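Local coordinates for immunomodulatory active chitinase (Trichuris suis, PDB 6G9C), which is a secreted helminth protein of glycosyl hydrolase family 18 that probably binds and cleaves chitin and displays immunomodulatory properties in inflammatory lung disease, at residues 248-251 with 252-255; 171-174 with 175-178; 55-59 with 60-64; 154-157 with 158-161. All blocks are in the same frame, centred on the assembly; numbering follows the deposited sequence.

Interaction 1: residues 248-251 with 252-255; sequences MWNV and EQSS
N250 reaches forward from the N-cap position and takes the backbone N-H of Q253 on its side-chain oxygen, OD1 to N being 2.9 Å. The rotation that allows this sets CG between the backbone N and the carbonyl carbon (chi1 52°), turning the amide forward, over the first turn of the helix. Its other branch is also held, because ND2 donates to the carbonyl of K247, so the two ends of one amide fix its rotation. Q253 runs alongside N250 and points the same way; its CG lies 3.4 Å from N250 OD1, and the two amide planes are 69° apart. Beyond a bend at chi2, Q253 NE2 donates to E252 OE1 at 3.0 Å, meeting the carboxylate from above its plane. M248 crosses Q253 at about a right angle in a looser contact, with SD 4.1 Å from OE1.

The main-chain oxygen of N250 is gripped twice by a single residue. S254 N approaches it at 3.0 Å and S254 OG at 2.8 Å, from opposite faces of the carbonyl plane. S255 N continues the helical pattern to V251 O at 3.1 Å. V251 and S255 pack against W356 of helix 347-360 and I270 of strand 268-281, while S254 and S255 touch L217 of strand 214-218, so the helix start is seated on both a neighbouring helix and the barrel strands. The result is a side-chain N-cap opening helix 251-261, an outer helix of the (beta/alpha)8 TIM barrel characteristic of family 18 chitinases.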
loop_
_atom_site.group_PDB
_atom_site.type_symbol
_atom_site.label_atom_id
_atom_site.label_comp_id
_atom_site.label_asym_id
_atom_site.label_seq_id
_atom_site.Cartn_x
_atom_site.Cartn_y
_atom_site.Cartn_z
ATOM N N MET A 248 -28.572 32.708 7.445
ATOM C CA MET A 248 -27.901 31.748 6.573
ATOM C C MET A 248 -26.841 30.930 7.295
ATOM O O MET A 248 -26.274 30.004 6.700
ATOM C CB MET A 248 -27.238 32.468 5.392
ATOM C CG MET A 248 -28.113 33.493 4.706
ATOM S SD MET A 248 -28.878 32.826 3.221
ATOM C CE MET A 248 -27.465 32.371 2.223
ATOM N N TRP A 249 -26.556 31.246 8.554
ATOM C CA TRP A 249 -25.431 30.631 9.255
ATOM C C TRP A 249 -25.865 29.295 9.861
ATOM O O TRP A 249 -25.952 29.115 11.076
ATOM C CB TRP A 249 -24.883 31.589 10.306
ATOM C CG TRP A 249 -24.076 32.725 9.710
ATOM C CD1 TRP A 249 -24.311 33.366 8.526
ATOM C CD2 TRP A 249 -22.908 33.333 10.267
ATOM N NE1 TRP A 249 -23.363 34.339 8.314
ATOM C CE2 TRP A 249 -22.487 34.337 9.367
ATOM C CE3 TRP A 249 -22.173 33.127 11.440
ATOM C CZ2 TRP A 249 -21.368 35.132 9.606
ATOM C CZ3 TRP A 249 -21.062 33.916 11.676
ATOM C CH2 TRP A 249 -20.669 34.910 10.761
ATOM N N ASN A 250 -26.116 28.340 8.972
ATOM C CA ASN A 250 -26.518 26.999 9.371
ATOM C C ASN A 250 -26.269 26.065 8.193
ATOM O O ASN A 250 -25.982 26.506 7.078
ATOM C CB ASN A 250 -27.987 26.967 9.829
ATOM C CG ASN A 250 -28.931 27.579 8.815
ATOM O OD1 ASN A 250 -29.256 26.959 7.797
ATOM N ND2 ASN A 250 -29.385 28.810 9.084
ATOM N N VAL A 251 -26.378 24.763 8.462
ATOM C CA VAL A 251 -26.038 23.754 7.459
ATOM C C VAL A 251 -26.970 23.864 6.261
ATOM O O VAL A 251 -26.531 23.850 5.105
ATOM C CB VAL A 251 -26.087 22.344 8.076
ATOM C CG1 VAL A 251 -26.005 21.287 6.979
ATOM C CG2 VAL A 251 -24.971 22.162 9.100
ATOM N N GLU A 252 -28.272 23.999 6.526
ATOM C CA GLU A 252 -29.265 23.999 5.458
ATOM C C GLU A 252 -29.029 25.135 4.473
ATOM O O GLU A 252 -29.042 24.924 3.258
ATOM C CB GLU A 252 -30.672 24.099 6.050
ATOM C CG GLU A 252 -31.770 24.060 4.992
ATOM C CD GLU A 252 -33.123 24.484 5.536
ATOM O OE1 GLU A 252 -33.262 25.651 5.968
ATOM O OE2 GLU A 252 -34.049 23.647 5.527
ATOM N N GLN A 253 -28.816 26.352 4.982
ATOM C CA GLN A 253 -28.748 27.519 4.107
ATOM C C GLN A 253 -27.371 27.691 3.472
ATOM O O GLN A 253 -27.276 28.092 2.303
ATOM C CB GLN A 253 -29.137 28.780 4.881
ATOM C CG GLN A 253 -30.597 28.806 5.303
ATOM C CD GLN A 253 -31.532 28.815 4.114
ATOM O OE1 GLN A 253 -31.318 29.551 3.156
ATOM N NE2 GLN A 253 -32.565 27.982 4.161
ATOM N N SER A 254 -26.300 27.415 4.223
ATOM C CA SER A 254 -24.954 27.543 3.673
ATOM C C SER A 254 -24.725 26.556 2.531
ATOM O O SER A 254 -24.136 26.912 1.502
ATOM C CB SER A 254 -23.912 27.362 4.778
ATOM O OG SER A 254 -23.877 26.017 5.277
ATOM N N SER A 255 -25.199 25.314 2.685
ATOM C CA SER A 255 -25.114 24.355 1.585
ATOM C C SER A 255 -26.007 24.773 0.419
ATOM O O SER A 255 -25.593 24.708 -0.747
ATOM C CB SER A 255 -25.483 22.957 2.088
ATOM O OG SER A 255 -26.851 22.896 2.460
#

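Interaction 2: residues 171-174 with 175-178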
loop_
_atom_site.group_PDB
_atom_site.type_symbol
_atom_site.label_atom_id
_atom_site.label_comp_id
_atom_site.label_asym_id
_atom_site.label_seq_id
_atom_site.Cartn_x
_atom_site.Cartn_y
_atom_site.Cartn_z
ATOM N N LEU A 171 -5.129 20.895 -11.228
ATOM C CA LEU A 171 -5.773 19.797 -11.943
ATOM C C LEU A 171 -5.030 19.478 -13.230
ATOM O O LEU A 171 -4.799 18.304 -13.542
ATOM C CB LEU A 171 -7.242 20.123 -12.227
ATOM C CG LEU A 171 -7.987 19.072 -13.062
ATOM C CD1 LEU A 171 -8.067 17.731 -12.331
ATOM C CD2 LEU A 171 -9.372 19.547 -13.454
ATOM N N ALA A 172 -4.622 20.513 -13.979
ATOM C CA ALA A 172 -3.886 20.289 -15.219
ATOM C C ALA A 172 -2.612 19.495 -14.964
ATOM O O ALA A 172 -2.276 18.577 -15.728
ATOM C CB ALA A 172 -3.558 21.628 -15.892
ATOM N N LYS A 173 -1.870 19.852 -13.913
ATOM C CA LYS A 173 -0.657 19.110 -13.585
ATOM C C LYS A 173 -0.983 17.678 -13.201
ATOM O O LYS A 173 -0.284 16.741 -13.617
ATOM C CB LYS A 173 0.098 19.783 -12.442
ATOM C CG LYS A 173 1.447 19.140 -12.141
ATOM C CD LYS A 173 2.402 19.353 -13.310
ATOM C CE LYS A 173 3.858 19.282 -12.875
ATOM N NZ LYS A 173 4.775 18.808 -13.954
ATOM N N PHE A 174 -2.038 17.493 -12.398
ATOM C CA PHE A 174 -2.423 16.144 -11.973
ATOM C C PHE A 174 -2.741 15.276 -13.186
ATOM O O PHE A 174 -2.338 14.108 -13.255
ATOM C CB PHE A 174 -3.624 16.200 -11.014
ATOM C CG PHE A 174 -3.283 16.619 -9.590
ATOM C CD1 PHE A 174 -2.009 17.069 -9.254
ATOM C CD2 PHE A 174 -4.244 16.548 -8.582
ATOM C CE1 PHE A 174 -1.707 17.444 -7.944
ATOM C CE2 PHE A 174 -3.946 16.929 -7.274
ATOM C CZ PHE A 174 -2.677 17.385 -6.962
ATOM N N GLU A 175 -3.437 15.845 -14.174
ATOM C CA GLU A 175 -3.744 15.098 -15.392
ATOM C C GLU A 175 -2.480 14.762 -16.174
ATOM O O GLU A 175 -2.348 13.655 -16.713
ATOM C CB GLU A 175 -4.722 15.903 -16.254
ATOM C CG GLU A 175 -6.122 15.953 -15.643
ATOM C CD GLU A 175 -7.027 16.967 -16.302
ATOM O OE1 GLU A 175 -6.516 17.884 -16.978
ATOM O OE2 GLU A 175 -8.258 16.848 -16.132
ATOM N N GLU A 176 -1.542 15.708 -16.257
ATOM C CA GLU A 176 -0.297 15.456 -16.976
ATOM C C GLU A 176 0.553 14.416 -16.251
ATOM O O GLU A 176 1.173 13.547 -16.882
ATOM C CB GLU A 176 0.469 16.771 -17.146
ATOM C CG GLU A 176 1.876 16.640 -17.716
ATOM C CD GLU A 176 2.874 17.570 -17.026
ATOM O OE1 GLU A 176 3.729 17.070 -16.257
ATOM O OE2 GLU A 176 2.793 18.800 -17.242
ATOM N N VAL A 177 0.599 14.497 -14.926
ATOM C CA VAL A 177 1.349 13.515 -14.147
ATOM C C VAL A 177 0.771 12.121 -14.349
ATOM O O VAL A 177 1.513 11.139 -14.496
ATOM C CB VAL A 177 1.370 13.933 -12.666
ATOM C CG1 VAL A 177 1.783 12.778 -11.765
ATOM C CG2 VAL A 177 2.310 15.118 -12.494
ATOM N N ALA A 178 -0.559 12.019 -14.408
ATOM C CA ALA A 178 -1.191 10.724 -14.644
ATOM C C ALA A 178 -0.721 10.104 -15.952
ATOM O O ALA A 178 -0.405 8.908 -15.993
ATOM C CB ALA A 178 -2.715 10.864 -14.617
#
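Residues 171-174 and 175-178 form successive turns of the alpha-helix 160-181, joined by four i to i+4 backbone bonds, among them E175 N to L171 O at 2.9 Å and V177 N to K173 O at 2.7 Å. This helix is the crossover of a beta-alpha-beta unit of the TIM barrel, between strands 147-151 and 187-193. Its side chains divide into a buried and a solvent-facing set. F174 and V177 turn inward, both against V137 of helix 126-142, and V177 also packs on T181 of the second subunit, placing this turn beside the dimer contact. K173 joins the two sets: its side chain touches I133 and V137, with CG 4.1 Å from V177 CG2, while a bend at chi2 (67°) turns the rest of the chain along the helix toward E176. On another flank E175 runs extended back along the previous turn, OE2 resting 3.8 Å from L171 CG, a plain van der Waals contact between a carboxylate oxygen and a leucine branch. At the end of the lysine chain, K173 NZ forms a salt bridge with E176 OE1 at 3.1 Å, on the syn side and 24° out of the carboxylate plane.

Interaction 3: residues 55-59 with 60-64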
loop_
_atom_site.group_PDB
_atom_site.type_symbol
_atom_site.label_atom_id
_atom_site.label_comp_id
_atom_site.label_asym_id
_atom_site.label_seq_id
_atom_site.Cartn_x
_atom_site.Cartn_y
_atom_site.Cartn_z
ATOM N N GLU A 55 -3.445 3.498 13.800
ATOM C CA GLU A 55 -4.045 2.179 13.934
ATOM C C GLU A 55 -5.365 2.216 14.686
ATOM O O GLU A 55 -6.044 1.186 14.762
ATOM C CB GLU A 55 -3.070 1.223 14.627
ATOM C CG GLU A 55 -2.580 1.696 15.987
ATOM C CD GLU A 55 -1.311 2.536 15.901
ATOM O OE1 GLU A 55 -1.003 3.057 14.802
ATOM O OE2 GLU A 55 -0.620 2.664 16.940
ATOM N N HIS A 56 -5.734 3.363 15.261
ATOM C CA HIS A 56 -7.050 3.509 15.867
ATOM C C HIS A 56 -8.156 3.672 14.835
ATOM O O HIS A 56 -9.334 3.568 15.201
ATOM C CB HIS A 56 -7.055 4.694 16.841
ATOM C CG HIS A 56 -6.305 4.431 18.111
ATOM N ND1 HIS A 56 -5.487 5.368 18.705
ATOM C CD2 HIS A 56 -6.246 3.327 18.898
ATOM C CE1 HIS A 56 -4.963 4.858 19.807
ATOM N NE2 HIS A 56 -5.402 3.618 19.944
ATOM N N TYR A 57 -7.813 3.937 13.570
ATOM C CA TYR A 57 -8.820 4.002 12.517
ATOM C C TYR A 57 -9.526 2.653 12.406
ATOM O O TYR A 57 -8.945 1.600 12.680
ATOM C CB TYR A 57 -8.183 4.382 11.167
ATOM C CG TYR A 57 -9.175 4.363 10.019
ATOM C CD1 TYR A 57 -10.087 5.403 9.853
ATOM C CD2 TYR A 57 -9.235 3.281 9.134
ATOM C CE1 TYR A 57 -11.016 5.387 8.829
ATOM C CE2 TYR A 57 -10.163 3.261 8.092
ATOM C CZ TYR A 57 -11.056 4.304 7.961
ATOM O OH TYR A 57 -11.992 4.293 6.949
ATOM N N GLN A 58 -10.801 2.685 12.033
ATOM C CA GLN A 58 -11.614 1.479 11.937
ATOM C C GLN A 58 -12.047 1.286 10.491
ATOM O O GLN A 58 -12.612 2.202 9.887
ATOM C CB GLN A 58 -12.835 1.574 12.861
ATOM C CG GLN A 58 -13.851 0.448 12.707
ATOM C CD GLN A 58 -14.897 0.487 13.821
ATOM O OE1 GLN A 58 -14.589 0.248 14.990
ATOM N NE2 GLN A 58 -16.125 0.837 13.463
ATOM N N ALA A 59 -11.782 0.095 9.942
ATOM C CA ALA A 59 -12.074 -0.181 8.540
ATOM C C ALA A 59 -13.514 0.179 8.185
ATOM O O ALA A 59 -14.447 -0.097 8.949
ATOM C CB ALA A 59 -11.810 -1.659 8.229
ATOM N N ASN A 60 -13.674 0.830 7.027
ATOM C CA ASN A 60 -14.941 1.202 6.394
ATOM C C ASN A 60 -15.649 2.376 7.060
ATOM O O ASN A 60 -16.781 2.701 6.687
ATOM C CB ASN A 60 -15.890 0.004 6.307
ATOM C CG ASN A 60 -15.351 -1.075 5.405
ATOM O OD1 ASN A 60 -14.917 -0.795 4.290
ATOM N ND2 ASN A 60 -15.347 -2.311 5.887
ATOM N N LEU A 61 -15.028 3.015 8.047
ATOM C CA LEU A 61 -15.573 4.246 8.607
ATOM C C LEU A 61 -15.725 5.323 7.534
ATOM O O LEU A 61 -16.774 5.973 7.429
ATOM C CB LEU A 61 -14.638 4.724 9.709
ATOM C CG LEU A 61 -15.092 5.378 10.989
ATOM C CD1 LEU A 61 -16.156 4.548 11.661
ATOM C CD2 LEU A 61 -13.859 5.534 11.864
ATOM N N CYS A 62 -14.691 5.508 6.717
ATOM C CA CYS A 62 -14.597 6.584 5.738
ATOM C C CYS A 62 -14.197 5.979 4.403
ATOM O O CYS A 62 -13.541 4.939 4.367
ATOM C CB CYS A 62 -13.543 7.631 6.134
ATOM S SG CYS A 62 -13.773 8.117 7.835
ATOM N N GLU A 63 -14.598 6.614 3.301
ATOM C CA GLU A 63 -13.952 6.248 2.042
ATOM C C GLU A 63 -12.699 7.071 1.792
ATOM O O GLU A 63 -11.759 6.586 1.153
ATOM C CB GLU A 63 -14.896 6.394 0.848
ATOM C CG GLU A 63 -14.395 5.607 -0.356
ATOM C CD GLU A 63 -15.211 5.829 -1.607
ATOM O OE1 GLU A 63 -16.280 6.473 -1.529
ATOM O OE2 GLU A 63 -14.773 5.353 -2.675
ATOM N N TYR A 64 -12.666 8.294 2.306
ATOM C CA TYR A 64 -11.559 9.209 2.122
ATOM C C TYR A 64 -11.076 9.654 3.493
ATOM O O TYR A 64 -11.876 10.112 4.317
ATOM C CB TYR A 64 -11.987 10.435 1.305
ATOM C CG TYR A 64 -12.651 10.120 -0.018
ATOM C CD1 TYR A 64 -14.019 9.895 -0.094
ATOM C CD2 TYR A 64 -11.909 10.067 -1.193
ATOM C CE1 TYR A 64 -14.632 9.610 -1.311
ATOM C CE2 TYR A 64 -12.512 9.788 -2.419
ATOM C CZ TYR A 64 -13.869 9.567 -2.468
ATOM O OH TYR A 64 -14.468 9.290 -3.672
#
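A type II beta turn from Q58 to L61, with a tyrosine leaning across it, makes the connection that leads into strand 64-72 of the TIM barrel; Y57 and C62 are the residues that clasp it from its two ends. The turn closes through its main chain, L61 N donating to Q58 O at 3.1 Å, and N60 occupies its third position with a positive phi of 75°.

Y57 extends along the turn because its CG stands anti to the backbone N (chi1 176°), which carries the phenol past L61 to the backbone beyond. There OH accepts the N-H of C62 at 3.0 Å, with an N-H...O angle of 156°. The same hydroxyl is hydrogen-bonded to Q100 OE1, an oxygen that also receives N60 N, while Q100 NE2 binds C62 O. One glutamine amide therefore braces both the tyrosine and the chain it touches, and the buried phenol oxygen is satisfied from two directions.

Side-chain packing adds to these bonds. Y57 and L61 slide past each other in opposite directions, with CE1 3.8 Å from L61 CB. Q58 crosses L61 at about a right angle in a loose contact of amide with methyl, its NE2 lying 4.1 Å from CD1, and L61 continues onto Y388 and I391. C62, whose disulfide partner is C37, brings its sulfur to the rim of the ring instead of over it: SG sits near the ring plane, 5.4 Å from the centroid and 4.0 Å from Y57 CE1.

Interaction 4: residues 154-157 with 158-161; sequences YPES and SDKE
D159 folds back over E156, so that its carboxylate accepts the backbone N-H three residues before it. Setting CG anti to its own carbonyl carbon (chi1 -52°) directs OD2 to E156 N at 3.0 Å, in a nearly straight bond (169°) that uses the anti lone pair of the oxygen. The main chain answers in the other direction: D159 N donates to E156 O at 2.8 Å, from well above the carbonyl plane. Two bonds of opposite sense thus close the turn between one pair of residues.

P155 CB lies 4.0 Å from D159 CB; E156 runs extended, its CB 3.7 Å from D159 OD2 and its OE1 bound to K120 NZ. The two carboxylates do not meet, E156 OE1 and D159 OD2 being 4.8 Å apart; K120 NZ forms a salt bridge with each and would offset their like charges. One water donates to both Y154 O and D159 OD2, tying the turn to the chain just behind it. Another donates to S157 O and accepts from E161 N, extending the polar network into the first turn of helix 160-181.

The segment lies just beyond strand 147-151, and the acidic signature of family 18 runs through that strand and ends right before Y154, whose preceding peptide bond is cis. Taking a backbone N-H, a water proton and a lysine ammonium on one oxygen, D159 is probably kept as the carboxylate, with its rotation fixed by three donors.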
loop_
_atom_site.group_PDB
_atom_site.type_symbol
_atom_site.label_atom_id
_atom_site.label_comp_id
_atom_site.label_asym_id
_atom_site.label_seq_id
_atom_site.Cartn_x
_atom_site.Cartn_y
_atom_site.Cartn_z
ATOM N N TYR A 154 -9.178 32.097 4.244
ATOM C CA TYR A 154 -9.953 31.796 3.037
ATOM C C TYR A 154 -9.517 32.778 1.964
ATOM O O TYR A 154 -9.104 33.876 2.315
ATOM C CB TYR A 154 -11.456 31.966 3.281
ATOM C CG TYR A 154 -12.004 31.038 4.327
ATOM C CD1 TYR A 154 -12.259 29.709 4.027
ATOM C CD2 TYR A 154 -12.272 31.492 5.611
ATOM C CE1 TYR A 154 -12.765 28.843 4.993
ATOM C CE2 TYR A 154 -12.777 30.626 6.586
ATOM C CZ TYR A 154 -13.024 29.316 6.267
ATOM O OH TYR A 154 -13.528 28.453 7.237
ATOM N N PRO A 155 -9.627 32.404 0.684
ATOM C CA PRO A 155 -9.404 33.386 -0.386
ATOM C C PRO A 155 -10.330 34.581 -0.224
ATOM O O PRO A 155 -11.517 34.432 0.066
ATOM C CB PRO A 155 -9.720 32.606 -1.671
ATOM C CG PRO A 155 -10.555 31.446 -1.242
ATOM C CD PRO A 155 -10.065 31.097 0.157
ATOM N N GLU A 156 -9.770 35.774 -0.411
ATOM C CA GLU A 156 -10.497 37.030 -0.340
ATOM C C GLU A 156 -10.719 37.565 -1.755
ATOM O O GLU A 156 -10.362 36.926 -2.751
ATOM C CB GLU A 156 -9.734 38.021 0.544
ATOM C CG GLU A 156 -9.728 37.584 2.015
ATOM C CD GLU A 156 -8.565 38.137 2.827
ATOM O OE1 GLU A 156 -8.107 39.263 2.556
ATOM O OE2 GLU A 156 -8.112 37.429 3.756
ATOM N N SER A 157 -11.325 38.751 -1.846
ATOM C CA SER A 157 -11.640 39.294 -3.161
ATOM C C SER A 157 -10.380 39.447 -4.003
ATOM O O SER A 157 -10.392 39.185 -5.212
ATOM C CB SER A 157 -12.362 40.633 -3.010
ATOM O OG SER A 157 -13.268 40.816 -4.080
ATOM N N SER A 158 -9.275 39.840 -3.373
ATOM C CA SER A 158 -8.009 40.038 -4.066
ATOM C C SER A 158 -7.336 38.727 -4.441
ATOM O O SER A 158 -6.287 38.755 -5.094
ATOM C CB SER A 158 -7.066 40.862 -3.192
ATOM O OG SER A 158 -6.881 40.193 -1.952
ATOM N N ASP A 159 -7.912 37.593 -4.042
ATOM C CA ASP A 159 -7.407 36.275 -4.388
ATOM C C ASP A 159 -8.336 35.508 -5.314
ATOM O O ASP A 159 -7.992 34.393 -5.720
ATOM C CB ASP A 159 -7.203 35.420 -3.120
ATOM C CG ASP A 159 -6.363 36.110 -2.061
ATOM O OD1 ASP A 159 -5.214 36.504 -2.366
ATOM O OD2 ASP A 159 -6.861 36.248 -0.915
ATOM N N LYS A 160 -9.519 36.046 -5.623
ATOM C CA LYS A 160 -10.536 35.230 -6.280
ATOM C C LYS A 160 -10.023 34.705 -7.610
ATOM O O LYS A 160 -10.186 33.520 -7.933
ATOM C CB LYS A 160 -11.823 36.035 -6.471
ATOM C CG LYS A 160 -12.975 35.228 -7.045
ATOM C CD LYS A 160 -14.216 36.088 -7.257
ATOM C CE LYS A 160 -15.249 35.347 -8.104
ATOM N NZ LYS A 160 -16.468 36.162 -8.375
ATOM N N GLU A 161 -9.378 35.533 -8.407
ATOM C CA GLU A 161 -8.876 35.063 -9.667
ATOM C C GLU A 161 -7.655 34.190 -9.478
ATOM O O GLU A 161 -7.517 33.225 -10.116
ATOM C CB GLU A 161 -8.643 36.234 -10.630
ATOM C CG GLU A 161 -9.933 36.701 -11.300
ATOM C CD GLU A 161 -9.887 38.133 -11.905
ATOM O OE1 GLU A 161 -8.793 38.704 -12.111
ATOM O OE2 GLU A 161 -10.948 38.687 -12.198
HETATM O O HOH W 1 -6.608 34.997 1.649
HETATM O O HOH W 2 -9.330 38.391 -7.911
#

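How the interactions relate
From the N terminus the four contacts follow in series, none nesting in or crossing another. Interaction 3 shapes the connection between strands 34-40 and 64-72. Interaction 4 turns the chain from strand 147-151 into helix 160-181, and interaction 2 lies farther along that helix, the centres of the two being about 24 Å apart. Interaction 1 comes last, where the long excursion after strand 214-218 enters helix 251-261. Interactions 1 and 4 thus both close turns at helix starts, whereas interaction 3 leads into a strand. Interactions 1 and 3 lie on opposite sides of the chain's centre, as do 3 and 4, and none of the four touches another.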